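Local structure of 3-dehydroshikimate dehydratase (5HMQ) at residues Phe300-Val305 and Leu410-Glu415; Gln387-Arg390 and Gly394-Glu397; Val403-Gly408 and Val459-Ser464. The protein catalyses the metal-dependent dehydration of 3-dehydroshikimate to protocatechuate, a step of quinate and shikimate breakdown, using the TIM-barrel half of a two-domain fusion. One frame throughout, in Å; residues are numbered along the deposited sequence.

Overall arrangement
The three contacts all involve the first VOC module of the dioxygenase-like C-terminal domain. From the N terminus, strand 295-304 opens contact 1, which closes a loop of just over a hundred residues when strand 410-414 meets it across strand 363-371. Contact 2 is nested inside that loop, a short turn-back in which 394-397 folds onto 387-390 at the edge of the same sheet. Contact 3 starts at 403-408, still within the loop, but ends on helix 455-465 of the second VOC module, so contacts 1 and 3 cross. Strand 402-404 pairs with both strand 388-389 and strand 410-414, joining the three contacts through one sheet.

Contact 1: Phe300-Val305 and Leu410-Glu415; sequences FLEFAV and LLYLVE
In the mixed beta-sheet of the first VOC module, Phe300 and Glu302 on strand 295-304 meet Tyr412 on strand 410-414 across an intervening strand, 363-371, which supplies backbone bonds to Phe300 and Glu302. The CA atoms of Phe300 and Tyr412 are 9.2 Å apart, a spacing of two strands, and the contact is therefore made by side chains rising from one face of the sheet. Phe300 leans its ring tip over toward the tyrosine: CZ lies 3.7 Å from Tyr412 CD2, and the ring planes are inclined at 41°, an oblique aromatic pair. Glu302 approaches from the hydroxyl end, its extended chain (chi1 -177°) carrying the carboxylate out to the phenol. There it lies at the edge of the tyrosine ring, close to its plane, with the two flat groups only 22° apart. All three residues are buried, so the polar ends need partners within the protein. Asn346 on strand 341-346 donates to Glu302 OE2, and the carboxylate is thereby held through both oxygens and its rotation restrained. Around the tyrosine, Ala366 of the middle strand and Phe352 of helix 352-360 add apolar packing. The remaining carboxylate oxygen accepts a hydrogen bond from the phenol through its syn lone pair, Glu302 OE1 and Tyr412 OH lying 2.5 Å apart.

Contact 2: Gln387-Arg390 and Gly394-Glu397; sequences QPFR and GPNE
Phe389 lays one face of its ring against the pyrrolidine of Pro395, which comes in over the ring centre. Pro395 CD stands 3.6 Å from the centroid of the Phe389 ring and only 12° off the ring normal, a CH-pi contact made by the methylene next to the proline nitrogen. The neighbouring methylene lies over the same face, displaced toward the CE2 edge, with Pro395 CG 3.6 Å from Phe389 CE2. A chi1 of -64°, with CG anti to the carbonyl carbon, carries the phenylalanine ring to the proline, and the second torsion turns its face to it. Gly394, with a positive phi, leads the chain into Pro395 close beside the Phe389 ring.

Beside this apolar pair, Asn396 makes the polar link. Its CB packs 3.8 Å from Phe389 CB, and CG anti to the backbone N carries the amide alongside the backbone of 389-390. Asn396 ND2 donates to Phe389 O at 3.1 Å with an N-H...O angle of 146°. The acceptor lies near the amide plane, whereas the donor sits well above the plane of the carbonyl. A stronger claim on the same nitrogen comes from Val400 O, and Asn396 OD1 accepts from Cys398 N. The buried amide thus ties three backbone positions together and is fixed in its flip.

Tyr40 of the second subunit packs on Pro395, and the backbone O of that Tyr40 accepts from Gln387 NE2. The arrangement is that of an edge strand, 388-389, followed by a connection folded back over it before strand 402-404 pairs antiparallel with that edge, within the mixed beta-sheet of the first VOC module.

Contact 3: Val403-Gly408 and Val459-Ser464; sequences VRAPDG and VLFYKS
Apolar packing carries most of this contact, and Phe461 of helix 455-465 supplies it by reaching into the turn that follows strand 402-404. A CH-pi interaction lies at its centre: Pro406 CD stands 3.7 Å from the centroid of the Phe461 ring and 5° off the ring normal, squarely over one face. Pro406 CG covers the root of the same ring, 3.9 Å from Phe461 CG. The outer end of the ring meets the preceding residue, with Phe461 CZ 3.8 Å from Ala405 CA, and Val403 CG1 adds a looser touch. Phe461 owes this reach to a chi1 of 170°, which sets CG anti to the backbone N and sends the ring away from its helix toward the turn. Trp458 on the same helix also packs on Ala405 and Pro406, while Leu411 of the adjoining strand touches Phe461.

One polar atom meets the ring as well: Arg404 O approaches Phe461 CE1 obliquely at 3.5 Å.

Hydrogen bonds near the contact stay within a segment or go to other neighbours. Arg404 NH1 makes a weak bond to Pro406 O, at 3.0 Å, and Gly408 O is bonded to Tyr40 OH of the second subunit, whose Tyr40 also packs on Arg404.

Between 403-408 and 459-464, then, the join rests on van der Waals contact, a proline and the adjacent backbone together fitted to one aromatic ring.

Contact 1: Phe300-Val305 and Leu410-Glu415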
loop_
_atom_site.group_PDB
_atom_site.type_symbol
_atom_site.label_atom_id
_atom_site.label_comp_id
_atom_site.label_asym_id
_atom_site.label_seq_id
_atom_site.Cartn_x
_atom_site.Cartn_y
_atom_site.Cartn_z
ATOM N N PHE C 300 -7.424 -16.695 -25.389
ATOM C CA PHE C 300 -7.986 -17.586 -24.385
ATOM C C PHE C 300 -7.700 -17.044 -22.992
ATOM O O PHE C 300 -6.802 -16.223 -22.790
ATOM C CB PHE C 300 -7.467 -19.029 -24.529
ATOM C CG PHE C 300 -5.977 -19.185 -24.340
ATOM C CD1 PHE C 300 -5.410 -19.186 -23.072
ATOM C CD2 PHE C 300 -5.150 -19.387 -25.434
ATOM C CE1 PHE C 300 -4.047 -19.345 -22.906
ATOM C CE2 PHE C 300 -3.788 -19.555 -25.273
ATOM C CZ PHE C 300 -3.234 -19.530 -24.008
ATOM N N LEU C 301 -8.498 -17.516 -22.038
ATOM C CA LEU C 301 -8.273 -17.291 -20.620
ATOM C C LEU C 301 -7.706 -18.564 -20.009
ATOM O O LEU C 301 -8.161 -19.668 -20.324
ATOM C CB LEU C 301 -9.573 -16.905 -19.912
ATOM C CG LEU C 301 -10.320 -15.664 -20.410
ATOM C CD1 LEU C 301 -11.590 -15.446 -19.603
ATOM C CD2 LEU C 301 -9.431 -14.433 -20.336
ATOM N N GLU C 302 -6.694 -18.411 -19.158
ATOM C CA GLU C 302 -6.073 -19.533 -18.465
ATOM C C GLU C 302 -6.334 -19.396 -16.970
ATOM O O GLU C 302 -5.916 -18.412 -16.351
ATOM C CB GLU C 302 -4.571 -19.600 -18.744
ATOM C CG GLU C 302 -3.888 -20.805 -18.108
ATOM C CD GLU C 302 -2.387 -20.840 -18.347
ATOM O OE1 GLU C 302 -1.862 -19.925 -19.017
ATOM O OE2 GLU C 302 -1.731 -21.785 -17.859
ATOM N N PHE C 303 -7.024 -20.377 -16.398
ATOM C CA PHE C 303 -7.341 -20.388 -14.978
ATOM C C PHE C 303 -6.452 -21.382 -14.244
ATOM O O PHE C 303 -6.200 -22.488 -14.733
ATOM C CB PHE C 303 -8.811 -20.741 -14.736
ATOM C CG PHE C 303 -9.765 -19.616 -15.017
ATOM C CD1 PHE C 303 -10.290 -19.431 -16.286
ATOM C CD2 PHE C 303 -10.144 -18.747 -14.006
ATOM C CE1 PHE C 303 -11.174 -18.393 -16.540
ATOM C CE2 PHE C 303 -11.025 -17.711 -14.252
ATOM C CZ PHE C 303 -11.541 -17.533 -15.521
ATOM N N ALA C 304 -5.982 -20.980 -13.066
ATOM C CA ALA C 304 -5.181 -21.838 -12.206
ATOM C C ALA C 304 -6.103 -22.497 -11.190
ATOM O O ALA C 304 -6.751 -21.807 -10.395
ATOM C CB ALA C 304 -4.084 -21.041 -11.501
ATOM N N VAL C 305 -6.159 -23.827 -11.218
ATOM C CA VAL C 305 -7.075 -24.606 -10.393
ATOM C C VAL C 305 -6.408 -25.931 -10.046
ATOM O O VAL C 305 -5.390 -26.310 -10.627
ATOM C CB VAL C 305 -8.421 -24.875 -11.108
ATOM C CG1 VAL C 305 -9.260 -23.609 -11.208
ATOM C CG2 VAL C 305 -8.172 -25.462 -12.493
ATOM N N LEU C 410 0.580 -13.748 -16.524
ATOM C CA LEU C 410 1.255 -13.613 -17.805
ATOM C C LEU C 410 0.286 -13.126 -18.876
ATOM O O LEU C 410 -0.928 -13.327 -18.776
ATOM C CB LEU C 410 1.871 -14.947 -18.238
ATOM C CG LEU C 410 2.897 -15.556 -17.282
ATOM C CD1 LEU C 410 3.444 -16.862 -17.838
ATOM C CD2 LEU C 410 4.025 -14.566 -17.015
ATOM N N LEU C 411 0.835 -12.481 -19.904
ATOM C CA LEU C 411 0.086 -12.089 -21.095
ATOM C C LEU C 411 0.755 -12.720 -22.309
ATOM O O LEU C 411 1.856 -12.314 -22.694
ATOM C CB LEU C 411 0.019 -10.568 -21.238
ATOM C CG LEU C 411 -0.755 -9.778 -20.181
ATOM C CD1 LEU C 411 -0.490 -8.292 -20.332
ATOM C CD2 LEU C 411 -2.244 -10.063 -20.296
ATOM N N TYR C 412 0.096 -13.710 -22.908
ATOM C CA TYR C 412 0.627 -14.361 -24.098
ATOM C C TYR C 412 0.307 -13.546 -25.343
ATOM O O TYR C 412 -0.804 -13.032 -25.501
ATOM C CB TYR C 412 0.053 -15.768 -24.262
ATOM C CG TYR C 412 0.157 -16.651 -23.044
ATOM C CD1 TYR C 412 1.389 -17.065 -22.559
ATOM C CD2 TYR C 412 -0.985 -17.104 -22.400
ATOM C CE1 TYR C 412 1.481 -17.885 -21.451
ATOM C CE2 TYR C 412 -0.904 -17.926 -21.303
ATOM C CZ TYR C 412 0.328 -18.312 -20.828
ATOM O OH TYR C 412 0.403 -19.130 -19.724
ATOM N N LEU C 413 1.287 -13.440 -26.235
ATOM C CA LEU C 413 1.138 -12.711 -27.491
ATOM C C LEU C 413 0.918 -13.736 -28.599
ATOM O O LEU C 413 1.877 -14.283 -29.152
ATOM C CB LEU C 413 2.362 -11.840 -27.755
ATOM C CG LEU C 413 2.754 -10.926 -26.591
ATOM C CD1 LEU C 413 4.004 -10.128 -26.922
ATOM C CD2 LEU C 413 1.602 -10.002 -26.224
ATOM N N VAL C 414 -0.346 -13.992 -28.928
ATOM C CA VAL C 414 -0.720 -15.033 -29.878
ATOM C C VAL C 414 -1.008 -14.382 -31.222
ATOM O O VAL C 414 -1.911 -13.544 -31.338
ATOM C CB VAL C 414 -1.934 -15.833 -29.383
ATOM C CG1 VAL C 414 -2.335 -16.877 -30.413
ATOM C CG2 VAL C 414 -1.620 -16.490 -28.048
ATOM N N GLU C 415 -0.235 -14.768 -32.234
ATOM C CA GLU C 415 -0.460 -14.354 -33.610
ATOM C C GLU C 415 -1.251 -15.433 -34.343
ATOM O O GLU C 415 -0.822 -16.589 -34.410
ATOM C CB GLU C 415 0.872 -14.080 -34.311
ATOM C CG GLU C 415 0.828 -12.943 -35.323
ATOM C CD GLU C 415 2.208 -12.580 -35.845
ATOM O OE1 GLU C 415 2.905 -13.479 -36.364
ATOM O OE2 GLU C 415 2.605 -11.401 -35.721
#

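Contact 2: Gln387-Arg390 and Gly394-Glu397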
loop_
_atom_site.group_PDB
_atom_site.type_symbol
_atom_site.label_atom_id
_atom_site.label_comp_id
_atom_site.label_asym_id
_atom_site.label_seq_id
_atom_site.Cartn_x
_atom_site.Cartn_y
_atom_site.Cartn_z
ATOM N N GLN C 387 8.788 -7.306 -18.360
ATOM C CA GLN C 387 9.593 -8.514 -18.311
ATOM C C GLN C 387 9.055 -9.525 -19.307
ATOM O O GLN C 387 7.969 -10.083 -19.084
ATOM C CB GLN C 387 9.606 -9.112 -16.907
ATOM C CG GLN C 387 10.447 -10.378 -16.819
ATOM C CD GLN C 387 10.541 -10.935 -15.413
ATOM O OE1 GLN C 387 9.759 -10.573 -14.536
ATOM N NE2 GLN C 387 11.500 -11.828 -15.195
ATOM N N PRO C 388 9.757 -9.798 -20.402
ATOM C CA PRO C 388 9.297 -10.812 -21.348
ATOM C C PRO C 388 9.847 -12.189 -21.009
ATOM O O PRO C 388 10.876 -12.341 -20.350
ATOM C CB PRO C 388 9.868 -10.314 -22.681
ATOM C CG PRO C 388 11.168 -9.686 -22.279
ATOM C CD PRO C 388 10.960 -9.103 -20.892
ATOM N N PHE C 389 9.118 -13.199 -21.471
ATOM C CA PHE C 389 9.561 -14.587 -21.421
ATOM C C PHE C 389 9.358 -15.170 -22.809
ATOM O O PHE C 389 8.218 -15.299 -23.268
ATOM C CB PHE C 389 8.785 -15.398 -20.382
ATOM C CG PHE C 389 8.987 -14.938 -18.970
ATOM C CD1 PHE C 389 10.170 -15.201 -18.300
ATOM C CD2 PHE C 389 7.981 -14.257 -18.305
ATOM C CE1 PHE C 389 10.349 -14.783 -16.994
ATOM C CE2 PHE C 389 8.152 -13.838 -17.001
ATOM C CZ PHE C 389 9.338 -14.101 -16.344
ATOM N N ARG C 390 10.452 -15.507 -23.485
ATOM C CA ARG C 390 10.319 -16.299 -24.692
ATOM C C ARG C 390 9.685 -17.638 -24.346
ATOM O O ARG C 390 9.720 -18.089 -23.199
ATOM C CB ARG C 390 11.675 -16.493 -25.356
ATOM C CG ARG C 390 12.233 -15.203 -25.931
ATOM C CD ARG C 390 11.919 -15.068 -27.414
ATOM N NE ARG C 390 13.014 -14.451 -28.117
ATOM C CZ ARG C 390 13.978 -15.163 -28.702
ATOM N NH1 ARG C 390 13.981 -16.501 -28.653
ATOM N NH2 ARG C 390 14.969 -14.533 -29.340
ATOM N N GLY C 394 11.023 -20.125 -18.250
ATOM C CA GLY C 394 10.502 -19.664 -16.984
ATOM C C GLY C 394 9.070 -20.087 -16.738
ATOM O O GLY C 394 8.707 -21.256 -16.898
ATOM N N PRO C 395 8.220 -19.133 -16.343
ATOM C CA PRO C 395 6.808 -19.459 -16.103
ATOM C C PRO C 395 5.990 -19.612 -17.373
ATOM O O PRO C 395 4.824 -20.022 -17.292
ATOM C CB PRO C 395 6.318 -18.263 -15.282
ATOM C CG PRO C 395 7.135 -17.126 -15.800
ATOM C CD PRO C 395 8.502 -17.704 -16.112
ATOM N N ASN C 396 6.560 -19.299 -18.534
ATOM C CA ASN C 396 5.843 -19.358 -19.801
ATOM C C ASN C 396 5.936 -20.776 -20.350
ATOM O O ASN C 396 6.989 -21.190 -20.848
ATOM C CB ASN C 396 6.411 -18.341 -20.787
ATOM C CG ASN C 396 5.669 -18.332 -22.112
ATOM O OD1 ASN C 396 4.614 -18.951 -22.253
ATOM N ND2 ASN C 396 6.215 -17.619 -23.091
ATOM N N GLU C 397 4.837 -21.520 -20.261
ATOM C CA GLU C 397 4.774 -22.881 -20.771
ATOM C C GLU C 397 4.109 -22.958 -22.138
ATOM O O GLU C 397 3.839 -24.061 -22.624
ATOM C CB GLU C 397 4.055 -23.784 -19.768
ATOM C CG GLU C 397 4.759 -23.843 -18.420
ATOM C CD GLU C 397 4.139 -24.841 -17.465
ATOM O OE1 GLU C 397 3.282 -25.636 -17.907
ATOM O OE2 GLU C 397 4.513 -24.830 -16.271
#

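Contact 3: Val403-Gly408 and Val459-Ser464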
loop_
_atom_site.group_PDB
_atom_site.type_symbol
_atom_site.label_atom_id
_atom_site.label_comp_id
_atom_site.label_asym_id
_atom_site.label_seq_id
_atom_site.Cartn_x
_atom_site.Cartn_y
_atom_site.Cartn_z
ATOM N N VAL C 403 4.369 -11.665 -21.719
ATOM C CA VAL C 403 4.743 -10.475 -20.964
ATOM C C VAL C 403 4.184 -10.611 -19.553
ATOM O O VAL C 403 3.016 -10.980 -19.376
ATOM C CB VAL C 403 4.230 -9.188 -21.637
ATOM C CG1 VAL C 403 4.566 -7.972 -20.785
ATOM C CG2 VAL C 403 4.818 -9.052 -23.029
ATOM N N ARG C 404 5.017 -10.323 -18.555
ATOM C CA ARG C 404 4.608 -10.454 -17.164
ATOM C C ARG C 404 3.782 -9.238 -16.755
ATOM O O ARG C 404 4.199 -8.094 -16.959
ATOM C CB ARG C 404 5.838 -10.606 -16.267
ATOM C CG ARG C 404 5.560 -10.867 -14.782
ATOM C CD ARG C 404 6.726 -10.410 -13.909
ATOM N NE ARG C 404 6.569 -10.777 -12.501
ATOM C CZ ARG C 404 6.042 -10.010 -11.553
ATOM N NH1 ARG C 404 5.598 -8.794 -11.839
ATOM N NH2 ARG C 404 5.963 -10.469 -10.309
ATOM N N ALA C 405 2.611 -9.488 -16.181
ATOM C CA ALA C 405 1.760 -8.440 -15.640
ATOM C C ALA C 405 2.250 -8.061 -14.245
ATOM O O ALA C 405 3.046 -8.792 -13.652
ATOM C CB ALA C 405 0.311 -8.920 -15.605
ATOM N N PRO C 406 1.825 -6.906 -13.705
ATOM C CA PRO C 406 2.401 -6.450 -12.424
ATOM C C PRO C 406 2.329 -7.485 -11.317
ATOM O O PRO C 406 3.213 -7.516 -10.452
ATOM C CB PRO C 406 1.562 -5.210 -12.092
ATOM C CG PRO C 406 1.168 -4.683 -13.423
ATOM C CD PRO C 406 0.922 -5.893 -14.281
ATOM N N ASP C 407 1.308 -8.338 -11.316
ATOM C CA ASP C 407 1.234 -9.415 -10.341
ATOM C C ASP C 407 2.028 -10.584 -10.910
ATOM O O ASP C 407 3.040 -10.372 -11.583
ATOM C CB ASP C 407 -0.226 -9.781 -10.040
ATOM C CG ASP C 407 -0.953 -10.355 -11.244
ATOM O OD1 ASP C 407 -0.603 -9.991 -12.385
ATOM O OD2 ASP C 407 -1.892 -11.152 -11.046
ATOM N N GLY C 408 1.613 -11.813 -10.653
ATOM C CA GLY C 408 2.368 -12.912 -11.212
ATOM C C GLY C 408 1.875 -13.405 -12.554
ATOM O O GLY C 408 2.588 -14.152 -13.232
ATOM N N VAL C 459 -2.483 1.009 -14.360
ATOM C CA VAL C 459 -2.964 1.903 -15.412
ATOM C C VAL C 459 -1.825 2.272 -16.353
ATOM O O VAL C 459 -1.953 2.179 -17.579
ATOM C CB VAL C 459 -3.614 3.155 -14.796
ATOM C CG1 VAL C 459 -3.877 4.199 -15.872
ATOM C CG2 VAL C 459 -4.905 2.788 -14.080
ATOM N N LEU C 460 -0.689 2.690 -15.789
ATOM C CA LEU C 460 0.467 3.038 -16.610
ATOM C C LEU C 460 1.001 1.818 -17.350
ATOM O O LEU C 460 1.472 1.930 -18.488
ATOM C CB LEU C 460 1.555 3.668 -15.743
ATOM C CG LEU C 460 2.877 3.990 -16.436
ATOM C CD1 LEU C 460 2.646 4.891 -17.636
ATOM C CD2 LEU C 460 3.826 4.649 -15.455
ATOM N N PHE C 461 0.942 0.646 -16.716
ATOM C CA PHE C 461 1.404 -0.581 -17.358
ATOM C C PHE C 461 0.661 -0.827 -18.667
ATOM O O PHE C 461 1.279 -1.087 -19.707
ATOM C CB PHE C 461 1.227 -1.758 -16.392
ATOM C CG PHE C 461 1.448 -3.111 -17.014
ATOM C CD1 PHE C 461 2.722 -3.649 -17.104
ATOM C CD2 PHE C 461 0.376 -3.859 -17.478
ATOM C CE1 PHE C 461 2.925 -4.896 -17.666
ATOM C CE2 PHE C 461 0.571 -5.106 -18.041
ATOM C CZ PHE C 461 1.848 -5.626 -18.134
ATOM N N TYR C 462 -0.670 -0.733 -18.637
ATOM C CA TYR C 462 -1.461 -1.010 -19.831
ATOM C C TYR C 462 -1.430 0.152 -20.818
ATOM O O TYR C 462 -1.442 -0.067 -22.034
ATOM C CB TYR C 462 -2.898 -1.357 -19.440
ATOM C CG TYR C 462 -3.103 -2.836 -19.192
ATOM C CD1 TYR C 462 -3.149 -3.736 -20.251
ATOM C CD2 TYR C 462 -3.244 -3.334 -17.902
ATOM C CE1 TYR C 462 -3.332 -5.090 -20.033
ATOM C CE2 TYR C 462 -3.427 -4.688 -17.674
ATOM C CZ TYR C 462 -3.473 -5.560 -18.745
ATOM O OH TYR C 462 -3.656 -6.908 -18.529
ATOM N N LYS C 463 -1.401 1.393 -20.321
ATOM C CA LYS C 463 -1.343 2.538 -21.225
ATOM C C LYS C 463 -0.049 2.554 -22.032
ATOM O O LYS C 463 -0.060 2.879 -23.224
ATOM C CB LYS C 463 -1.491 3.848 -20.452
ATOM C CG LYS C 463 -2.919 4.253 -20.151
ATOM C CD LYS C 463 -2.958 5.663 -19.580
ATOM C CE LYS C 463 -4.371 6.219 -19.545
ATOM N NZ LYS C 463 -4.403 7.596 -18.977
ATOM N N SER C 464 1.078 2.221 -21.403
ATOM C CA SER C 464 2.357 2.352 -22.092
ATOM C C SER C 464 2.720 1.101 -22.889
ATOM O O SER C 464 2.982 1.189 -24.092
ATOM C CB SER C 464 3.467 2.692 -21.089
ATOM O OG SER C 464 3.653 1.660 -20.137
#